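Local coordinates for Zn-dependent hydrolase of metallo-beta-lactamase superfamily TM0207 (Thermotoga maritima, PDB 1VJN), which is a putative zinc-dependent hydrolase of the metallo-beta-lactamase superfamily, its substrate not established, at residues Val110-Leu121 and Ile136-Pro145; Ala161-Pro171 and Pro209-Met217. All coordinates share one frame; numbering follows the deposited sequence.

Interaction 1: residues Val110-Leu121 and Ile136-Pro145; sequences VFEGEGIKVCHL and IGEIDVLLVP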
loop_
_atom_site.group_PDB
_atom_site.type_symbol
_atom_site.label_atom_id
_atom_site.label_comp_id
_atom_site.label_asym_id
_atom_site.label_seq_id
_atom_site.Cartn_x
_atom_site.Cartn_y
_atom_site.Cartn_z
ATOM N N VAL A 110 -2.439 7.762 -2.948
ATOM C CA VAL A 110 -3.259 7.983 -1.802
ATOM C C VAL A 110 -4.734 7.875 -2.237
ATOM O O VAL A 110 -5.157 8.507 -3.187
ATOM C CB VAL A 110 -2.963 9.343 -1.196
ATOM C CG1 VAL A 110 -3.786 9.566 0.045
ATOM C CG2 VAL A 110 -1.488 9.454 -0.836
ATOM N N PHE A 111 -5.496 7.075 -1.529
ATOM C CA PHE A 111 -6.921 6.879 -1.814
ATOM C C PHE A 111 -7.737 7.462 -0.660
ATOM O O PHE A 111 -7.510 7.147 0.520
ATOM C CB PHE A 111 -7.222 5.400 -2.004
ATOM C CG PHE A 111 -6.251 4.726 -2.910
ATOM C CD1 PHE A 111 -6.424 4.778 -4.285
ATOM C CD2 PHE A 111 -5.158 4.065 -2.404
ATOM C CE1 PHE A 111 -5.541 4.178 -5.121
ATOM C CE2 PHE A 111 -4.258 3.468 -3.246
ATOM C CZ PHE A 111 -4.434 3.532 -4.598
ATOM N N GLU A 112 -8.675 8.327 -1.006
ATOM C CA GLU A 112 -9.480 9.023 -0.014
ATOM C C GLU A 112 -10.911 8.603 -0.249
ATOM O O GLU A 112 -11.462 8.865 -1.313
ATOM C CB GLU A 112 -9.298 10.537 -0.146
ATOM C CG GLU A 112 -10.020 11.364 0.913
ATOM C CD GLU A 112 -9.420 12.766 1.124
ATOM O OE1 GLU A 112 -8.428 13.141 0.451
ATOM O OE2 GLU A 112 -9.939 13.506 1.994
ATOM N N GLY A 113 -11.486 7.903 0.724
ATOM C CA GLY A 113 -12.820 7.340 0.564
ATOM C C GLY A 113 -13.433 6.858 1.852
ATOM O O GLY A 113 -12.772 6.199 2.654
ATOM N N GLU A 114 -14.712 7.174 2.032
ATOM C CA GLU A 114 -15.438 6.871 3.263
ATOM C C GLU A 114 -14.801 7.530 4.479
ATOM O O GLU A 114 -14.730 6.906 5.537
ATOM C CB GLU A 114 -15.533 5.350 3.482
ATOM C CG GLU A 114 -16.833 4.750 2.950
ATOM C CD GLU A 114 -16.581 3.513 2.122
ATOM O OE1 GLU A 114 -15.381 3.174 1.947
ATOM O OE2 GLU A 114 -17.568 2.900 1.645
ATOM N N GLY A 115 -14.355 8.778 4.329
ATOM C CA GLY A 115 -13.541 9.434 5.362
ATOM C C GLY A 115 -12.366 8.598 5.904
ATOM O O GLY A 115 -12.074 8.627 7.096
ATOM N N ILE A 116 -11.720 7.826 5.039
ATOM C CA ILE A 116 -10.522 7.068 5.393
ATOM C C ILE A 116 -9.531 7.354 4.276
ATOM O O ILE A 116 -9.930 7.380 3.096
ATOM C CB ILE A 116 -10.823 5.543 5.526
ATOM C CG1 ILE A 116 -11.835 5.287 6.663
ATOM C CG2 ILE A 116 -9.527 4.754 5.807
ATOM C CD1 ILE A 116 -12.131 3.798 6.968
ATOM N N LYS A 117 -8.277 7.624 4.645
ATOM C CA LYS A 117 -7.201 7.824 3.691
ATOM C C LYS A 117 -6.253 6.640 3.756
ATOM O O LYS A 117 -5.690 6.300 4.808
ATOM C CB LYS A 117 -6.413 9.125 3.954
ATOM C CG LYS A 117 -7.096 10.394 3.482
ATOM C CD LYS A 117 -6.595 11.571 4.282
ATOM C CE LYS A 117 -7.055 12.894 3.711
ATOM N NZ LYS A 117 -8.437 13.236 4.188
ATOM N N VAL A 118 -6.090 6.001 2.611
ATOM C CA VAL A 118 -5.254 4.829 2.485
ATOM C C VAL A 118 -4.094 5.209 1.611
ATOM O O VAL A 118 -4.292 5.894 0.591
ATOM C CB VAL A 118 -6.033 3.657 1.851
ATOM C CG1 VAL A 118 -5.143 2.406 1.758
ATOM C CG2 VAL A 118 -7.305 3.363 2.650
ATOM N N CYS A 119 -2.895 4.780 2.007
ATOM C CA CYS A 119 -1.648 5.052 1.268
ATOM C C CYS A 119 -0.851 3.799 0.934
ATOM O O CYS A 119 -0.405 3.073 1.803
ATOM C CB CYS A 119 -0.729 6.011 2.059
ATOM S SG CYS A 119 0.744 6.569 1.167
ATOM N N HIS A 120 -0.573 3.624 -0.348
ATOM C CA HIS A 120 0.294 2.561 -0.803
ATOM C C HIS A 120 1.611 3.192 -1.186
ATOM O O HIS A 120 1.713 3.953 -2.159
ATOM C CB HIS A 120 -0.327 1.908 -2.023
ATOM C CG HIS A 120 0.377 0.685 -2.508
ATOM N ND1 HIS A 120 1.605 0.725 -3.135
ATOM C CD2 HIS A 120 -0.034 -0.604 -2.558
ATOM C CE1 HIS A 120 1.942 -0.503 -3.489
ATOM N NE2 HIS A 120 0.947 -1.322 -3.187
ATOM N N LEU A 121 2.659 2.822 -0.481
ATOM C CA LEU A 121 3.929 3.486 -0.699
ATOM C C LEU A 121 4.801 2.956 -1.848
ATOM O O LEU A 121 5.852 3.530 -2.126
ATOM C CB LEU A 121 4.695 3.519 0.603
ATOM C CG LEU A 121 4.216 4.547 1.669
ATOM C CD1 LEU A 121 4.977 4.293 2.964
ATOM C CD2 LEU A 121 4.358 6.025 1.239
ATOM N N ILE A 136 1.478 14.134 0.840
ATOM C CA ILE A 136 0.706 12.931 1.177
ATOM C C ILE A 136 -0.334 13.227 2.279
ATOM O O ILE A 136 -1.489 12.794 2.185
ATOM C CB ILE A 136 1.627 11.730 1.498
ATOM C CG1 ILE A 136 2.375 11.319 0.230
ATOM C CG2 ILE A 136 0.810 10.514 2.050
ATOM C CD1 ILE A 136 3.556 10.522 0.520
ATOM N N GLY A 137 0.062 13.975 3.299
ATOM C CA GLY A 137 -0.816 14.297 4.435
ATOM C C GLY A 137 -0.963 13.172 5.441
ATOM O O GLY A 137 -0.340 12.127 5.289
ATOM N N GLU A 138 -1.800 13.368 6.471
ATOM C CA GLU A 138 -2.070 12.306 7.445
ATOM C C GLU A 138 -2.753 11.106 6.801
ATOM O O GLU A 138 -3.623 11.271 5.986
ATOM C CB GLU A 138 -2.843 12.835 8.649
ATOM C CG GLU A 138 -2.045 13.933 9.343
ATOM C CD GLU A 138 -2.224 13.942 10.845
ATOM O OE1 GLU A 138 -3.354 13.661 11.318
ATOM O OE2 GLU A 138 -1.216 14.229 11.540
ATOM N N ILE A 139 -2.285 9.903 7.132
ATOM C CA ILE A 139 -2.784 8.653 6.574
ATOM C C ILE A 139 -3.484 7.834 7.673
ATOM O O ILE A 139 -3.017 7.766 8.804
ATOM C CB ILE A 139 -1.607 7.876 5.953
ATOM C CG1 ILE A 139 -1.099 8.626 4.704
ATOM C CG2 ILE A 139 -2.000 6.489 5.587
ATOM C CD1 ILE A 139 -2.208 9.164 3.783
ATOM N N ASP A 140 -4.602 7.204 7.325
ATOM C CA ASP A 140 -5.276 6.260 8.218
ATOM C C ASP A 140 -4.774 4.825 8.101
ATOM O O ASP A 140 -4.560 4.145 9.104
ATOM C CB ASP A 140 -6.772 6.303 7.929
ATOM C CG ASP A 140 -7.347 7.686 8.157
ATOM O OD1 ASP A 140 -7.054 8.261 9.224
ATOM O OD2 ASP A 140 -8.048 8.292 7.314
ATOM N N VAL A 141 -4.623 4.354 6.877
ATOM C CA VAL A 141 -4.112 3.021 6.606
ATOM C C VAL A 141 -2.899 3.140 5.703
ATOM O O VAL A 141 -3.011 3.624 4.563
ATOM C CB VAL A 141 -5.167 2.103 5.906
ATOM C CG1 VAL A 141 -4.631 0.684 5.753
ATOM C CG2 VAL A 141 -6.434 2.066 6.650
ATOM N N LEU A 142 -1.747 2.719 6.213
ATOM C CA LEU A 142 -0.493 2.767 5.492
ATOM C C LEU A 142 0.008 1.364 5.061
ATOM O O LEU A 142 0.171 0.477 5.884
ATOM C CB LEU A 142 0.573 3.468 6.356
ATOM C CG LEU A 142 1.907 3.716 5.676
ATOM C CD1 LEU A 142 1.766 4.598 4.428
ATOM C CD2 LEU A 142 2.798 4.356 6.713
ATOM N N LEU A 143 0.277 1.212 3.771
ATOM C CA LEU A 143 0.889 0.011 3.210
ATOM C C LEU A 143 2.348 0.350 2.955
ATOM O O LEU A 143 2.652 1.215 2.114
ATOM C CB LEU A 143 0.187 -0.385 1.928
ATOM C CG LEU A 143 -1.359 -0.422 2.034
ATOM C CD1 LEU A 143 -1.965 -0.754 0.658
ATOM C CD2 LEU A 143 -1.832 -1.377 3.030
ATOM N N VAL A 144 3.256 -0.299 3.696
ATOM C CA VAL A 144 4.650 0.209 3.772
ATOM C C VAL A 144 5.660 -0.949 3.583
ATOM O O VAL A 144 5.522 -1.977 4.206
ATOM C CB VAL A 144 4.884 1.008 5.124
ATOM C CG1 VAL A 144 4.747 0.122 6.308
ATOM C CG2 VAL A 144 6.268 1.635 5.191
ATOM N N PRO A 145 6.637 -0.800 2.673
ATOM C CA PRO A 145 7.663 -1.786 2.484
ATOM C C PRO A 145 8.656 -1.746 3.644
ATOM O O PRO A 145 8.903 -0.675 4.165
ATOM C CB PRO A 145 8.348 -1.336 1.175
ATOM C CG PRO A 145 8.153 0.106 1.120
ATOM C CD PRO A 145 6.842 0.344 1.774
#
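The carbonyl oxygen of K117 is gripped by two consecutive amides of the facing segment: D140 N lies 2.9 Å from K117 O and V141 N 3.0 Å from it. The two bonds differ in straightness, with N-H...O angles of 138° for D140 and 167° for V141. D140 also answers through its side chain, since K117 N donates to D140 OD2 over 2.8 Å, using the anti lone pair of that oxygen. The carboxylate reaches this amide because CG stands beside its own backbone N (chi1 -60°). From here the pairing is regular: C119 N bonds to V141 O, L143 N to C119 O and L121 N to L143 O. Strands 116-120 and 141-145 run almost exactly parallel, as expected for the beta-alpha-beta unit they form with helix 130-136.

Side chains fill both faces. C119 CB touches both I139 CG1 and L142 CD1, while C119 SG, anti to the backbone N, passes alongside I136 CG2, 4.0 Å away, at the end of the helix. L121 CD1 meets L142 CD1 at 3.5 Å and also touches V144 CG2. On the other face V118 and V141 lie side by side, and L143 CD1 approaches H120 CD2 at 3.8 Å; the imidazole itself is held by A21 through NE2. At the hairpin, K117 NZ bridges to E112 OE2, meeting it from above the carboxylate plane. The carbonyl oxygen that accepts two hydrogen bonds and the carboxylate-to-amide bond thus satisfy the backbone of K117 just where regular strand pairing begins, and apolar side chains supply most of the remaining side-chain contact.

Interaction 2: residues Ala161-Pro171 and Pro209-Met217; sequences ADLLNAKVIIP and PKERKVVVM
R212 lays its guanidinium against D162 and A166, with the acceptor oxygens at its edge. NH1 and NH2 both reach D162 OD1, the shorter bond being R212 NH1 to D162 OD1 at 2.8 Å. The carboxylate and guanidinium planes lie only 6° apart. A166 O is taken side-on by NE and NH2, with R212 NH2 3.0 Å from A166 O on a carbonyl lone pair. I169 CD1 lies over one face near its rim, 3.5 Å from R212 NE. An extended start and a bend at chi3 (-74°) carry the group from the residue just before strand 213-216 to the helix end.

That helix end is a Schellman motif: N165 has positive phi, A166 N bonds to A161 O and N165 N to D162 O, which probably helps to set A166 O in place. K158 forms a salt bridge to the other carboxylate oxygen of D162. Beyond the turn, strands 168-171 and 213-216 run parallel with an axis angle of 33° in the mixed sheet of this metallo-hydrolase fold. K213 N donates to K167 O, I169 N to K213 O and V215 N to I169 O.

Farther out, P209 CB packs on K167 CB at 3.6 Å, and P209 CG touches V168 CG2. I170 CG2 meets the CG of selenomethionine M217 at 4.0 Å. One water accepts from M217 N and donates to P171 O, joining the two segments past the last direct backbone bond; L203 of strand 202-205 touches V168, I170 and M217.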
loop_
_atom_site.group_PDB
_atom_site.type_symbol
_atom_site.label_atom_id
_atom_site.label_comp_id
_atom_site.label_asym_id
_atom_site.label_seq_id
_atom_site.Cartn_x
_atom_site.Cartn_y
_atom_site.Cartn_z
ATOM N N ALA A 161 6.005 5.985 8.830
ATOM C CA ALA A 161 4.690 5.832 9.473
ATOM C C ALA A 161 4.424 6.958 10.441
ATOM O O ALA A 161 3.331 7.492 10.470
ATOM C CB ALA A 161 4.587 4.542 10.164
ATOM N N ASP A 162 5.418 7.319 11.250
ATOM C CA ASP A 162 5.290 8.457 12.154
ATOM C C ASP A 162 5.121 9.794 11.439
ATOM O O ASP A 162 4.345 10.640 11.889
ATOM C CB ASP A 162 6.499 8.543 13.088
ATOM C CG ASP A 162 6.600 7.345 14.055
ATOM O OD1 ASP A 162 5.654 6.512 14.131
ATOM O OD2 ASP A 162 7.614 7.156 14.776
ATOM N N LEU A 163 5.852 10.014 10.343
ATOM C CA LEU A 163 5.693 11.248 9.609
ATOM C C LEU A 163 4.270 11.436 9.086
ATOM O O LEU A 163 3.838 12.551 8.884
ATOM C CB LEU A 163 6.662 11.326 8.415
ATOM C CG LEU A 163 8.120 11.628 8.806
ATOM C CD1 LEU A 163 9.083 11.375 7.682
ATOM C CD2 LEU A 163 8.269 13.072 9.343
ATOM N N LEU A 164 3.595 10.343 8.789
ATOM C CA LEU A 164 2.292 10.368 8.133
ATOM C C LEU A 164 1.180 10.134 9.175
ATOM O O LEU A 164 0.019 10.050 8.814
ATOM C CB LEU A 164 2.249 9.288 7.024
ATOM C CG LEU A 164 3.193 9.458 5.813
ATOM C CD1 LEU A 164 3.045 8.329 4.778
ATOM C CD2 LEU A 164 2.988 10.801 5.167
ATOM N N ASN A 165 1.564 10.070 10.458
ATOM C CA ASN A 165 0.648 9.790 11.583
ATOM C C ASN A 165 -0.247 8.579 11.314
ATOM O O ASN A 165 -1.421 8.562 11.661
ATOM C CB ASN A 165 -0.145 11.060 11.923
ATOM C CG ASN A 165 -0.716 11.048 13.347
ATOM O OD1 ASN A 165 -0.077 10.579 14.300
ATOM N ND2 ASN A 165 -1.936 11.559 13.490
ATOM N N ALA A 166 0.342 7.546 10.715
ATOM C CA ALA A 166 -0.416 6.346 10.273
ATOM C C ALA A 166 -0.994 5.601 11.469
ATOM O O ALA A 166 -0.316 5.435 12.486
ATOM C CB ALA A 166 0.487 5.398 9.512
ATOM N N LYS A 167 -2.224 5.120 11.327
ATOM C CA LYS A 167 -2.885 4.365 12.377
ATOM C C LYS A 167 -2.753 2.866 12.108
ATOM O O LYS A 167 -1.996 2.188 12.793
ATOM C CB LYS A 167 -4.354 4.777 12.460
ATOM C CG LYS A 167 -4.567 6.233 12.734
ATOM C CD LYS A 167 -4.029 6.594 14.111
ATOM C CE LYS A 167 -3.989 8.112 14.325
ATOM N NZ LYS A 167 -2.702 8.545 14.965
ATOM N N VAL A 168 -3.492 2.348 11.127
ATOM C CA VAL A 168 -3.299 0.981 10.696
ATOM C C VAL A 168 -2.109 0.970 9.802
ATOM O O VAL A 168 -2.052 1.728 8.831
ATOM C CB VAL A 168 -4.485 0.429 9.940
ATOM C CG1 VAL A 168 -4.144 -0.952 9.315
ATOM C CG2 VAL A 168 -5.678 0.312 10.880
ATOM N N ILE A 169 -1.127 0.142 10.153
ATOM C CA ILE A 169 0.082 -0.021 9.367
ATOM C C ILE A 169 0.219 -1.467 8.850
ATOM O O ILE A 169 0.274 -2.413 9.656
ATOM C CB ILE A 169 1.318 0.319 10.225
ATOM C CG1 ILE A 169 1.352 1.801 10.616
ATOM C CG2 ILE A 169 2.546 -0.029 9.444
ATOM C CD1 ILE A 169 2.295 2.130 11.790
ATOM N N ILE A 170 0.311 -1.646 7.531
ATOM C CA ILE A 170 0.448 -2.967 6.990
ATOM C C ILE A 170 1.792 -3.050 6.280
ATOM O O ILE A 170 1.990 -2.371 5.258
ATOM C CB ILE A 170 -0.730 -3.307 6.040
ATOM C CG1 ILE A 170 -2.088 -3.249 6.774
ATOM C CG2 ILE A 170 -0.523 -4.654 5.372
ATOM C CD1 ILE A 170 -3.303 -3.027 5.891
ATOM N N PRO A 171 2.732 -3.847 6.821
ATOM C CA PRO A 171 4.051 -4.011 6.153
ATOM C C PRO A 171 3.949 -4.874 4.873
ATOM O O PRO A 171 3.058 -5.750 4.740
ATOM C CB PRO A 171 4.905 -4.756 7.197
ATOM C CG PRO A 171 3.878 -5.529 8.061
ATOM C CD PRO A 171 2.626 -4.650 8.078
ATOM N N PRO A 209 -9.872 4.335 11.776
ATOM C CA PRO A 209 -9.002 3.898 12.867
ATOM C C PRO A 209 -8.740 4.983 13.898
ATOM O O PRO A 209 -8.320 6.063 13.530
ATOM C CB PRO A 209 -7.705 3.537 12.155
ATOM C CG PRO A 209 -8.078 3.264 10.754
ATOM C CD PRO A 209 -9.255 4.097 10.460
ATOM N N LYS A 210 -8.986 4.699 15.172
ATOM C CA LYS A 210 -8.707 5.647 16.245
ATOM C C LYS A 210 -7.272 5.491 16.693
ATOM O O LYS A 210 -6.605 6.474 16.973
ATOM C CB LYS A 210 -9.621 5.414 17.449
ATOM C CG LYS A 210 -11.111 5.685 17.193
ATOM C CD LYS A 210 -12.000 5.185 18.339
ATOM C CE LYS A 210 -11.803 5.979 19.667
ATOM N NZ LYS A 210 -12.640 7.221 19.766
ATOM N N GLU A 211 -6.788 4.253 16.754
ATOM C CA GLU A 211 -5.465 3.974 17.308
ATOM C C GLU A 211 -4.539 3.304 16.335
ATOM O O GLU A 211 -4.955 2.732 15.351
ATOM C CB GLU A 211 -5.568 3.061 18.515
ATOM C CG GLU A 211 -6.628 3.465 19.512
ATOM C CD GLU A 211 -6.421 2.784 20.847
ATOM O OE1 GLU A 211 -5.593 1.832 20.913
ATOM O OE2 GLU A 211 -7.083 3.203 21.830
ATOM N N ARG A 212 -3.263 3.360 16.668
ATOM C CA ARG A 212 -2.246 2.717 15.899
ATOM C C ARG A 212 -2.282 1.223 16.103
ATOM O O ARG A 212 -2.326 0.747 17.233
ATOM C CB ARG A 212 -0.866 3.221 16.282
ATOM C CG ARG A 212 0.201 2.404 15.584
ATOM C CD ARG A 212 1.497 3.042 15.541
ATOM N NE ARG A 212 1.507 4.130 14.580
ATOM C CZ ARG A 212 2.555 4.917 14.386
ATOM N NH1 ARG A 212 3.663 4.744 15.113
ATOM N NH2 ARG A 212 2.500 5.887 13.486
ATOM N N LYS A 213 -2.219 0.485 14.999
ATOM C CA LYS A 213 -2.105 -0.967 15.056
ATOM C C LYS A 213 -1.356 -1.468 13.826
ATOM O O LYS A 213 -1.731 -1.157 12.696
ATOM C CB LYS A 213 -3.479 -1.604 15.102
ATOM C CG LYS A 213 -3.481 -3.061 15.555
ATOM C CD LYS A 213 -4.923 -3.572 15.747
ATOM C CE LYS A 213 -5.859 -3.284 14.531
ATOM N NZ LYS A 213 -7.209 -3.939 14.610
ATOM N N VAL A 214 -0.296 -2.224 14.063
ATOM C CA VAL A 214 0.397 -2.910 13.004
ATOM C C VAL A 214 -0.343 -4.235 12.691
ATOM O O VAL A 214 -0.615 -5.043 13.586
ATOM C CB VAL A 214 1.860 -3.134 13.399
ATOM C CG1 VAL A 214 2.560 -3.951 12.342
ATOM C CG2 VAL A 214 2.562 -1.808 13.591
ATOM N N VAL A 215 -0.726 -4.415 11.434
ATOM C CA VAL A 215 -1.470 -5.593 10.988
ATOM C C VAL A 215 -0.656 -6.308 9.927
ATOM O O VAL A 215 -0.386 -5.733 8.858
ATOM C CB VAL A 215 -2.838 -5.230 10.412
ATOM C CG1 VAL A 215 -3.531 -6.482 9.796
ATOM C CG2 VAL A 215 -3.708 -4.625 11.485
ATOM N N VAL A 216 -0.301 -7.555 10.228
ATOM C CA VAL A 216 0.443 -8.432 9.351
ATOM C C VAL A 216 -0.568 -9.344 8.667
ATOM O O VAL A 216 -1.253 -10.129 9.324
ATOM C CB VAL A 216 1.453 -9.314 10.134
ATOM C CG1 VAL A 216 2.305 -10.136 9.180
ATOM C CG2 VAL A 216 2.343 -8.472 10.980
HETATM N N MSE A 217 -0.678 -9.217 7.361
HETATM C CA MSE A 217 -1.575 -10.052 6.550
HETATM C C MSE A 217 -0.793 -11.231 6.008
HETATM O O MSE A 217 0.421 -11.261 6.094
HETATM C CB MSE A 217 -2.165 -9.227 5.398
HETATM C CG MSE A 217 -2.729 -7.902 5.865
HETATM SE SE MSE A 217 -3.910 -6.944 4.602
HETATM C CE MSE A 217 -5.355 -8.304 4.382
HETATM O O HOH W 1 1.603 -7.877 6.042
#

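Overall arrangement
Both interactions belong to one mixed sheet, in which strands 116-120, 141-145, 168-172 and 213-216 follow one another in parallel. Interactions 1 and 2 meet in the middle, where L142 N and O probably bond to V168 O and I170 N; their centres are about 10 Å apart. Interaction 1 is the more buried, with 14 of 17 touching residues buried and its centre about 8 Å from that of the chain. Interaction 2 lies farther out, at about 11 Å, and is partly buried. The chemistry differs accordingly: in interaction 1 backbone hydrogen bonds and one carboxylate-to-amide bond run through largely apolar side-chain contacts, whereas interaction 2 adds an arginine-aspartate salt bridge and a water link.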